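Local structure of acetone carboxylase alpha subunit (5M45) at residues P54-K59 with A253-E258; S62-G67 with E258-F263; S695-G700 with T734-P739. The protein forms the alpha subunit of a multi-subunit enzyme, belongs to the hydantoinase B/oxoprolinase family and carries bound manganese and magnesium ions. All blocks are in the same frame, centred on the assembly; numbering follows the deposited sequence.

How the interactions relate
Interactions 1 and 2 are successive parts of one helical packing, their centres 6 Å apart; both draw on helices 54-75 and 257-282, and their segments alternate along the chain. They share Glu258 and touch directly: a salt bridge joins Glu254 OE1 to Arg63 NH1 at 2.7 Å, and Leu56 CD2 meets Ala259 CB at 3.8 Å. Interaction 3 is remote, on the opposite side of the chain's centre, with its nearest atoms about 47 Å from interaction 1 and about 46 Å from interaction 2. None of the touching residues belongs to the manganese site of His150, Asp153 and His175, to the magnesium site or to the 3,6,9,12,15-pentaoxaheptadecan-1-ol pocket.

Interaction 1: P54-K59 with A253-E258; sequences PILYNK and AEEGIE. With ACT (acetate ion), chain O.
The Glu255 carboxylate meets Leu56 and Lys59 on the same side of its plane. Leu56 CD1 stands over that face, displaced toward Glu255 OE1, which it approaches to 3.4 Å. Lys59 NZ comes to Glu255 OE2 from the same side, tilted well out of the carboxylate plane, and forms a salt bridge. Lys59 NZ to Glu255 OE2 is modelled at 2.4 Å, a doubtful length, so only the pairing of opposite charges should be read from it.

The second flat group, the acetate ion, lies at the start of helix 54-75. Ile55 N donates to acetate O at 2.9 Å with an N-H...O angle of 159°, and Leu56 N to acetate OXT at 3.2 Å, so each oxygen takes one backbone N-H. Pro54 CD and Ile55 CB approach acetate O from opposite sides of that plane. Amide groups at a helix start, with the helix dipole, would be expected to favour an anion here; the ion probably came from the crystallisation liquor.

Leu56 CG lies anti to the backbone N (chi1 -176°), which sends the branch carrying CD1 across to the glutamate. Lys59 begins the same way but bends at chi3 and chi4, so its end crosses the Glu255 side chain at about a right angle.

At Gly256 the helical path is interrupted between helices 227-255 and 257-282: with positive phi (93°) it is the first residue to leave the helical conformation, and it also holds the N-cap position of the second helix. The contact therefore sets the first turns of helix 54-75 against this helix-to-helix junction at the surface. Tyr57 touches Glu266 of helix 257-282 and Leu49 of helix 48-52, and its hydroxyl is hydrogen-bonded to His270 ND1.

Interaction 2: S62-G67 with E258-F263; sequences SRLRAG and EAYWKF
Leu64 and Tyr260 are the residues whose CA atoms come nearest, 10.5 Å from Leu64 CA to Tyr260 CA. Both segments are helical throughout, as the i to i+4 bonds within each attest: Ala66 N to Ser62 O at 3.1 Å in one, Phe263 N to Ala259 O at 3.1 Å in the other. At such a spacing the two segments meet through side chains alone.

From segment 62-67 a single methyl makes the contact. Leu64 CD1 reaches into the angle between two aromatic rings, 3.9 Å from Tyr260 CE1 and 4.0 Å from Phe263 CE2, and its approach to each ring is oblique. Tyr260 and Phe263 are three residues apart, hence on the same flank of helix 257-282, and both carry CG anti to the backbone N (chi1 180° and -173°), which throws the two rings out in the direction of Leu64. Leu64 and Phe263 run past each other in opposite senses, each extending from its own helix toward the other.

Neighbouring elements add to the surroundings. Leu64 and Phe263 both touch Leu103 of strand 101-104, an edge strand of the seven-stranded antiparallel sheet within this chain, and Tyr260 leans on Val248 and Val252 of helix 227-255. Arg65, by contrast, is engaged away from segment 258-263, with an acidic side chain of another protein chain.

No hydrogen bond or charge pair links the two segments. The contact is consistent with adhesion by dispersion and burial of apolar surface, 103 Å² over both sides, and all three touching residues are buried, as in a hydrophobic core contact between helices, without directional bonds to fix its register.

Interaction 3: S695-G700 with T734-P739; sequences SEWMKG and TFWDLP. Unlike the reference sequence in segment 734-739: Asp737 (reference Ser).
Met698 sets CG anti to its carbonyl carbon (chi1 -76°) and then turns at chi3, which brings the terminal methyl obliquely to the CZ-CE2 side of the Phe735 ring. The methyl makes the nearer approach, Met698 CE lying 3.5 Å from Phe735 CZ. The sulfur follows at 5.0 Å from Met698 SD to the ring centroid of Phe735, 57° off the ring normal, a Met-aromatic contact of oblique geometry in which the two side chains cross at about a right angle.

Trp736 carries the rest of the interface with the far end of its indole. Its CZ3 meets Met698 CB at 3.9 Å and Met698 O at 3.5 Å, the carbonyl oxygen standing at the edge of the indole near its plane. Trp736 CH2 touches Trp697 CH2 at 4.0 Å, coming obliquely to the Trp697 ring. One face of the Trp736 indole is occupied by Phe735 CD2, 3.6 Å above the ring centre, so Phe735 packs on its sequence neighbour as well as meeting the methionine.

Phe735 and Trp736 stand where helix 726-735 runs out. Asp737, which differs from the reference sequence, has positive phi (52°) and completes a Schellman motif, a C-terminal helix cap in which the residue after the helix has positive phi; its bond from Asp737 N to Thr734 O is weak at 3.3 Å. Arg702 of helix 694-706 grips the same turn by hydrogen bonds to the carbonyl oxygens of Trp736 and Asp737. Along that helix Trp736 also packs on Glu701 and Ile705, and another protein chain supplies an apolar side chain against Met698 and a basic one against Trp697.

Interaction 1: P54-K59 with A253-E258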
loop_
_atom_site.group_PDB
_atom_site.type_symbol
_atom_site.label_atom_id
_atom_site.label_comp_id
_atom_site.label_asym_id
_atom_site.label_seq_id
_atom_site.Cartn_x
_atom_site.Cartn_y
_atom_site.Cartn_z
ATOM N N PRO A 54 29.389 -41.213 -7.889
ATOM C CA PRO A 54 30.011 -39.884 -8.030
ATOM C C PRO A 54 29.888 -39.258 -9.429
ATOM O O PRO A 54 29.789 -38.028 -9.527
ATOM C CB PRO A 54 31.485 -40.129 -7.694
ATOM C CG PRO A 54 31.685 -41.611 -7.960
ATOM C CD PRO A 54 30.397 -42.242 -7.541
ATOM N N ILE A 55 29.866 -40.104 -10.476
ATOM C CA ILE A 55 29.744 -39.600 -11.829
ATOM C C ILE A 55 28.342 -38.978 -12.046
ATOM O O ILE A 55 28.227 -37.844 -12.563
ATOM C CB ILE A 55 30.078 -40.660 -12.897
ATOM C CG1 ILE A 55 31.529 -41.171 -12.724
ATOM C CG2 ILE A 55 29.836 -40.111 -14.315
ATOM C CD1 ILE A 55 31.856 -42.347 -13.640
ATOM N N LEU A 56 27.296 -39.687 -11.624
ATOM C CA LEU A 56 25.931 -39.140 -11.696
ATOM C C LEU A 56 25.701 -37.919 -10.806
ATOM O O LEU A 56 25.014 -36.968 -11.207
ATOM C CB LEU A 56 24.905 -40.248 -11.419
ATOM C CG LEU A 56 23.437 -39.848 -11.565
ATOM C CD1 LEU A 56 23.161 -39.291 -12.973
ATOM C CD2 LEU A 56 22.554 -41.065 -11.345
ATOM N N TYR A 57 26.253 -37.931 -9.594
ATOM C CA TYR A 57 26.190 -36.753 -8.700
ATOM C C TYR A 57 26.748 -35.492 -9.389
ATOM O O TYR A 57 26.108 -34.431 -9.371
ATOM C CB TYR A 57 26.946 -37.030 -7.399
ATOM C CG TYR A 57 26.755 -35.998 -6.311
ATOM C CD1 TYR A 57 27.637 -34.930 -6.191
ATOM C CD2 TYR A 57 25.760 -36.125 -5.359
ATOM C CE1 TYR A 57 27.498 -34.000 -5.174
ATOM C CE2 TYR A 57 25.595 -35.186 -4.327
ATOM C CZ TYR A 57 26.467 -34.131 -4.245
ATOM O OH TYR A 57 26.352 -33.222 -3.236
ATOM N N ASN A 58 27.922 -35.644 -10.015
ATOM C CA ASN A 58 28.595 -34.546 -10.714
ATOM C C ASN A 58 27.813 -34.097 -11.958
ATOM O O ASN A 58 27.783 -32.899 -12.262
ATOM C CB ASN A 58 30.029 -34.941 -11.130
ATOM C CG ASN A 58 30.754 -33.816 -11.863
ATOM O OD1 ASN A 58 31.007 -33.875 -13.077
ATOM N ND2 ASN A 58 31.067 -32.770 -11.134
ATOM N N LYS A 59 27.185 -35.042 -12.661
ATOM C CA LYS A 59 26.411 -34.690 -13.827
ATOM C C LYS A 59 25.176 -33.831 -13.472
ATOM O O LYS A 59 24.863 -32.858 -14.173
ATOM C CB LYS A 59 25.994 -35.938 -14.619
ATOM C CG LYS A 59 25.184 -35.586 -15.865
ATOM C CD LYS A 59 25.205 -36.652 -16.960
ATOM C CE LYS A 59 24.560 -37.956 -16.579
ATOM N NZ LYS A 59 23.786 -38.472 -17.810
ATOM N N ALA A 253 13.427 -36.605 -16.344
ATOM C CA ALA A 253 13.084 -37.527 -17.451
ATOM C C ALA A 253 14.300 -38.329 -17.874
ATOM O O ALA A 253 14.200 -39.519 -18.051
ATOM C CB ALA A 253 12.519 -36.770 -18.633
ATOM N N GLU A 254 15.445 -37.678 -18.028
ATOM C CA GLU A 254 16.668 -38.350 -18.461
ATOM C C GLU A 254 17.362 -39.239 -17.390
ATOM O O GLU A 254 17.796 -40.324 -17.720
ATOM C CB GLU A 254 17.674 -37.358 -19.052
ATOM C CG GLU A 254 18.963 -38.082 -19.506
ATOM C CD GLU A 254 19.911 -37.255 -20.376
ATOM O OE1 GLU A 254 19.886 -36.014 -20.232
ATOM O OE2 GLU A 254 20.698 -37.867 -21.180
ATOM N N GLU A 255 17.502 -38.773 -16.148
ATOM C CA GLU A 255 18.260 -39.513 -15.098
ATOM C C GLU A 255 17.419 -40.251 -14.074
ATOM O O GLU A 255 17.960 -41.048 -13.288
ATOM C CB GLU A 255 19.203 -38.579 -14.336
ATOM C CG GLU A 255 20.133 -37.733 -15.180
ATOM C CD GLU A 255 21.030 -38.569 -16.109
ATOM O OE1 GLU A 255 21.305 -39.764 -15.821
ATOM O OE2 GLU A 255 21.494 -38.050 -17.125
ATOM N N GLY A 256 16.114 -39.992 -14.063
ATOM C CA GLY A 256 15.191 -40.648 -13.142
ATOM C C GLY A 256 14.973 -39.852 -11.873
ATOM O O GLY A 256 15.887 -39.185 -11.371
ATOM N N ILE A 257 13.751 -39.907 -11.378
ATOM C CA ILE A 257 13.350 -39.168 -10.174
ATOM C C ILE A 257 14.114 -39.620 -8.921
ATOM O O ILE A 257 14.411 -38.783 -8.074
ATOM C CB ILE A 257 11.793 -39.194 -9.958
ATOM C CG1 ILE A 257 11.357 -38.314 -8.767
ATOM C CG2 ILE A 257 11.280 -40.614 -9.671
ATOM C CD1 ILE A 257 11.698 -36.826 -8.883
ATOM N N GLU A 258 14.477 -40.893 -8.814
ATOM C CA GLU A 258 15.146 -41.384 -7.578
ATOM C C GLU A 258 16.503 -40.703 -7.358
ATOM O O GLU A 258 16.822 -40.310 -6.235
ATOM C CB GLU A 258 15.388 -42.904 -7.577
ATOM C CG GLU A 258 14.136 -43.751 -7.733
ATOM C CD GLU A 258 13.371 -43.840 -6.467
ATOM O OE1 GLU A 258 13.683 -44.821 -5.720
ATOM O OE2 GLU A 258 12.454 -43.002 -6.234
HETATM C C ACT O . 28.609 -43.491 -11.054
HETATM O O ACT O . 29.652 -42.972 -10.564
HETATM O OXT ACT O . 27.539 -42.852 -11.249
HETATM C CH3 ACT O . 28.678 -44.948 -11.440
#

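Interaction 2: S62-G67 with E258-F263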
loop_
_atom_site.group_PDB
_atom_site.type_symbol
_atom_site.label_atom_id
_atom_site.label_comp_id
_atom_site.label_asym_id
_atom_site.label_seq_id
_atom_site.Cartn_x
_atom_site.Cartn_y
_atom_site.Cartn_z
ATOM N N SER A 62 26.480 -30.306 -12.492
ATOM C CA SER A 62 26.914 -29.564 -13.666
ATOM C C SER A 62 25.723 -29.029 -14.457
ATOM O O SER A 62 25.654 -27.834 -14.740
ATOM C CB SER A 62 27.823 -30.451 -14.529
ATOM O OG SER A 62 28.118 -29.867 -15.802
ATOM N N ARG A 63 24.755 -29.901 -14.764
ATOM C CA ARG A 63 23.594 -29.472 -15.544
ATOM C C ARG A 63 22.710 -28.437 -14.845
ATOM O O ARG A 63 22.267 -27.476 -15.468
ATOM C CB ARG A 63 22.755 -30.690 -15.990
ATOM C CG ARG A 63 23.398 -31.449 -17.123
ATOM C CD ARG A 63 22.423 -32.413 -17.780
ATOM N NE ARG A 63 21.372 -31.754 -18.575
ATOM C CZ ARG A 63 20.317 -32.395 -19.094
ATOM N NH1 ARG A 63 20.123 -33.703 -18.927
ATOM N NH2 ARG A 63 19.434 -31.726 -19.808
ATOM N N LEU A 64 22.463 -28.641 -13.556
ATOM C CA LEU A 64 21.570 -27.771 -12.789
ATOM C C LEU A 64 22.237 -26.431 -12.425
ATOM O O LEU A 64 21.577 -25.397 -12.482
ATOM C CB LEU A 64 21.081 -28.481 -11.520
ATOM C CG LEU A 64 20.200 -29.715 -11.794
ATOM C CD1 LEU A 64 20.000 -30.519 -10.484
ATOM C CD2 LEU A 64 18.864 -29.350 -12.431
ATOM N N ARG A 65 23.534 -26.441 -12.095
ATOM C CA ARG A 65 24.239 -25.186 -11.837
ATOM C C ARG A 65 24.315 -24.347 -13.140
ATOM O O ARG A 65 24.090 -23.133 -13.112
ATOM C CB ARG A 65 25.646 -25.402 -11.265
ATOM C CG ARG A 65 26.271 -24.097 -10.749
ATOM C CD ARG A 65 27.671 -24.239 -10.168
ATOM N NE ARG A 65 28.663 -24.680 -11.173
ATOM C CZ ARG A 65 29.981 -24.652 -11.037
ATOM N NH1 ARG A 65 30.570 -24.132 -9.964
ATOM N NH2 ARG A 65 30.743 -25.089 -12.031
ATOM N N ALA A 66 24.626 -24.988 -14.265
ATOM C CA ALA A 66 24.615 -24.311 -15.568
ATOM C C ALA A 66 23.210 -23.755 -15.918
ATOM O O ALA A 66 23.085 -22.656 -16.473
ATOM C CB ALA A 66 25.103 -25.251 -16.677
ATOM N N GLY A 67 22.172 -24.509 -15.573
ATOM C CA GLY A 67 20.801 -24.055 -15.755
ATOM C C GLY A 67 20.422 -22.783 -15.022
ATOM O O GLY A 67 19.847 -21.864 -15.624
ATOM N N GLU A 258 14.477 -40.893 -8.814
ATOM C CA GLU A 258 15.146 -41.384 -7.578
ATOM C C GLU A 258 16.503 -40.703 -7.358
ATOM O O GLU A 258 16.822 -40.310 -6.235
ATOM C CB GLU A 258 15.388 -42.904 -7.577
ATOM C CG GLU A 258 14.136 -43.751 -7.733
ATOM C CD GLU A 258 13.371 -43.840 -6.467
ATOM O OE1 GLU A 258 13.683 -44.821 -5.720
ATOM O OE2 GLU A 258 12.454 -43.002 -6.234
ATOM N N ALA A 259 17.290 -40.585 -8.426
ATOM C CA ALA A 259 18.569 -39.908 -8.344
ATOM C C ALA A 259 18.408 -38.403 -8.025
ATOM O O ALA A 259 19.146 -37.872 -7.182
ATOM C CB ALA A 259 19.359 -40.091 -9.634
ATOM N N TYR A 260 17.471 -37.724 -8.699
ATOM C CA TYR A 260 17.235 -36.302 -8.427
ATOM C C TYR A 260 16.780 -36.091 -6.980
ATOM O O TYR A 260 17.238 -35.154 -6.326
ATOM C CB TYR A 260 16.187 -35.696 -9.391
ATOM C CG TYR A 260 15.925 -34.238 -9.116
ATOM C CD1 TYR A 260 16.706 -33.254 -9.718
ATOM C CD2 TYR A 260 14.932 -33.832 -8.225
ATOM C CE1 TYR A 260 16.507 -31.915 -9.447
ATOM C CE2 TYR A 260 14.718 -32.489 -7.963
ATOM C CZ TYR A 260 15.517 -31.527 -8.555
ATOM O OH TYR A 260 15.352 -30.176 -8.296
ATOM N N TRP A 261 15.872 -36.942 -6.517
ATOM C CA TRP A 261 15.326 -36.883 -5.137
ATOM C C TRP A 261 16.433 -37.043 -4.079
ATOM O O TRP A 261 16.445 -36.316 -3.062
ATOM C CB TRP A 261 14.187 -37.901 -4.984
ATOM C CG TRP A 261 13.323 -37.794 -3.731
ATOM C CD1 TRP A 261 13.243 -38.695 -2.706
ATOM C CD2 TRP A 261 12.407 -36.740 -3.397
ATOM N NE1 TRP A 261 12.349 -38.249 -1.756
ATOM C CE2 TRP A 261 11.818 -37.061 -2.157
ATOM C CE3 TRP A 261 12.026 -35.558 -4.024
ATOM C CZ2 TRP A 261 10.880 -36.244 -1.532
ATOM C CZ3 TRP A 261 11.077 -34.738 -3.405
ATOM C CH2 TRP A 261 10.509 -35.100 -2.179
ATOM N N LYS A 262 17.387 -37.932 -4.320
ATOM C CA LYS A 262 18.579 -38.002 -3.445
ATOM C C LYS A 262 19.439 -36.729 -3.464
ATOM O O LYS A 262 19.798 -36.228 -2.394
ATOM C CB LYS A 262 19.428 -39.239 -3.735
ATOM C CG LYS A 262 18.648 -40.484 -3.315
ATOM C CD LYS A 262 19.502 -41.707 -3.130
ATOM C CE LYS A 262 19.819 -42.382 -4.436
ATOM N NZ LYS A 262 19.462 -43.830 -4.489
ATOM N N PHE A 263 19.739 -36.218 -4.662
ATOM C CA PHE A 263 20.558 -35.013 -4.814
ATOM C C PHE A 263 19.952 -33.806 -4.094
ATOM O O PHE A 263 20.683 -32.992 -3.487
ATOM C CB PHE A 263 20.724 -34.677 -6.299
ATOM C CG PHE A 263 21.672 -33.552 -6.572
ATOM C CD1 PHE A 263 23.053 -33.760 -6.601
ATOM C CD2 PHE A 263 21.195 -32.263 -6.830
ATOM C CE1 PHE A 263 23.944 -32.705 -6.885
ATOM C CE2 PHE A 263 22.074 -31.224 -7.122
ATOM C CZ PHE A 263 23.442 -31.438 -7.152
#

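Interaction 3: S695-G700 with T734-P739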
loop_
_atom_site.group_PDB
_atom_site.type_symbol
_atom_site.label_atom_id
_atom_site.label_comp_id
_atom_site.label_asym_id
_atom_site.label_seq_id
_atom_site.Cartn_x
_atom_site.Cartn_y
_atom_site.Cartn_z
ATOM N N SER A 695 45.481 3.656 30.958
ATOM C CA SER A 695 44.854 3.917 32.267
ATOM C C SER A 695 44.568 5.352 32.564
ATOM O O SER A 695 43.583 5.641 33.280
ATOM C CB SER A 695 45.774 3.542 33.385
ATOM O OG SER A 695 46.070 2.180 33.276
ATOM N N GLU A 696 45.483 6.231 32.140
ATOM C CA GLU A 696 45.311 7.660 32.347
ATOM C C GLU A 696 44.165 8.197 31.498
ATOM O O GLU A 696 43.314 8.913 32.005
ATOM C CB GLU A 696 46.626 8.418 32.089
ATOM C CG GLU A 696 47.643 8.184 33.192
ATOM C CD GLU A 696 47.224 8.680 34.558
ATOM O OE1 GLU A 696 46.350 9.583 34.681
ATOM O OE2 GLU A 696 47.785 8.156 35.537
ATOM N N TRP A 697 44.122 7.849 30.224
ATOM C CA TRP A 697 42.995 8.260 29.358
ATOM C C TRP A 697 41.659 7.697 29.930
ATOM O O TRP A 697 40.654 8.426 29.966
ATOM C CB TRP A 697 43.200 7.839 27.874
ATOM C CG TRP A 697 41.922 7.990 27.086
ATOM C CD1 TRP A 697 41.423 9.138 26.589
ATOM C CD2 TRP A 697 40.938 6.980 26.824
ATOM N NE1 TRP A 697 40.195 8.918 26.021
ATOM C CE2 TRP A 697 39.868 7.605 26.168
ATOM C CE3 TRP A 697 40.843 5.615 27.109
ATOM C CZ2 TRP A 697 38.722 6.913 25.764
ATOM C CZ3 TRP A 697 39.706 4.912 26.677
ATOM C CH2 TRP A 697 38.676 5.564 26.013
ATOM N N MET A 698 41.655 6.432 30.367
ATOM C CA MET A 698 40.466 5.821 30.977
ATOM C C MET A 698 39.922 6.587 32.192
ATOM O O MET A 698 38.702 6.744 32.335
ATOM C CB MET A 698 40.705 4.353 31.340
ATOM C CG MET A 698 40.675 3.398 30.153
ATOM S SD MET A 698 41.138 1.736 30.620
ATOM C CE MET A 698 39.900 1.243 31.814
ATOM N N LYS A 699 40.820 7.090 33.035
ATOM C CA LYS A 699 40.432 7.866 34.206
ATOM C C LYS A 699 39.581 9.095 33.818
ATOM O O LYS A 699 38.499 9.361 34.443
ATOM C CB LYS A 699 41.706 8.285 34.966
ATOM C CG LYS A 699 41.494 8.928 36.289
ATOM C CD LYS A 699 42.846 9.384 36.866
ATOM C CE LYS A 699 42.603 10.303 38.084
ATOM N NZ LYS A 699 43.693 10.231 39.117
ATOM N N GLY A 700 40.020 9.826 32.787
ATOM C CA GLY A 700 39.270 11.011 32.320
ATOM C C GLY A 700 37.938 10.674 31.618
ATOM O O GLY A 700 36.926 11.397 31.778
ATOM N N THR A 734 31.337 -3.015 34.686
ATOM C CA THR A 734 32.545 -3.629 35.194
ATOM C C THR A 734 33.789 -2.965 34.582
ATOM O O THR A 734 34.732 -2.649 35.298
ATOM C CB THR A 734 32.581 -5.154 34.902
ATOM O OG1 THR A 734 31.460 -5.771 35.517
ATOM C CG2 THR A 734 33.816 -5.807 35.473
ATOM N N PHE A 735 33.765 -2.765 33.267
ATOM C CA PHE A 735 34.901 -2.199 32.565
ATOM C C PHE A 735 35.239 -0.802 33.113
ATOM O O PHE A 735 36.410 -0.487 33.330
ATOM C CB PHE A 735 34.705 -2.116 31.045
ATOM C CG PHE A 735 35.909 -1.539 30.344
ATOM C CD1 PHE A 735 37.007 -2.347 30.020
ATOM C CD2 PHE A 735 35.997 -0.151 30.120
ATOM C CE1 PHE A 735 38.137 -1.806 29.450
ATOM C CE2 PHE A 735 37.127 0.398 29.545
ATOM C CZ PHE A 735 38.206 -0.433 29.215
ATOM N N TRP A 736 34.202 0.024 33.285
ATOM C CA TRP A 736 34.365 1.410 33.762
ATOM C C TRP A 736 34.279 1.590 35.291
ATOM O O TRP A 736 34.311 2.730 35.797
ATOM C CB TRP A 736 33.348 2.317 33.059
ATOM C CG TRP A 736 33.608 2.519 31.587
ATOM C CD1 TRP A 736 32.815 2.132 30.550
ATOM C CD2 TRP A 736 34.743 3.177 31.000
ATOM N NE1 TRP A 736 33.376 2.495 29.365
ATOM C CE2 TRP A 736 34.565 3.148 29.607
ATOM C CE3 TRP A 736 35.894 3.780 31.526
ATOM C CZ2 TRP A 736 35.501 3.709 28.708
ATOM C CZ3 TRP A 736 36.821 4.347 30.627
ATOM C CH2 TRP A 736 36.619 4.295 29.245
ATOM N N ASP A 737 34.174 0.477 36.018
ATOM C CA ASP A 737 34.123 0.474 37.504
ATOM C C ASP A 737 33.047 1.431 38.027
ATOM O O ASP A 737 33.313 2.295 38.868
ATOM C CB ASP A 737 35.517 0.783 38.037
ATOM C CG ASP A 737 35.636 0.644 39.551
ATOM O OD1 ASP A 737 35.007 -0.256 40.140
ATOM O OD2 ASP A 737 36.406 1.449 40.175
ATOM N N LEU A 738 31.837 1.318 37.491
ATOM C CA LEU A 738 30.740 2.246 37.846
ATOM C C LEU A 738 29.983 1.734 39.075
ATOM O O LEU A 738 29.731 0.554 39.183
ATOM C CB LEU A 738 29.767 2.449 36.682
ATOM C CG LEU A 738 30.443 2.943 35.382
ATOM C CD1 LEU A 738 29.473 2.923 34.216
ATOM C CD2 LEU A 738 31.032 4.339 35.553
ATOM N N PRO A 739 29.608 2.639 39.998
ATOM C CA PRO A 739 28.814 2.228 41.133
ATOM C C PRO A 739 27.351 1.903 40.732
ATOM O O PRO A 739 26.852 2.405 39.715
ATOM C CB PRO A 739 28.845 3.467 42.021
ATOM C CG PRO A 739 28.890 4.600 41.059
ATOM C CD PRO A 739 29.774 4.102 39.961
#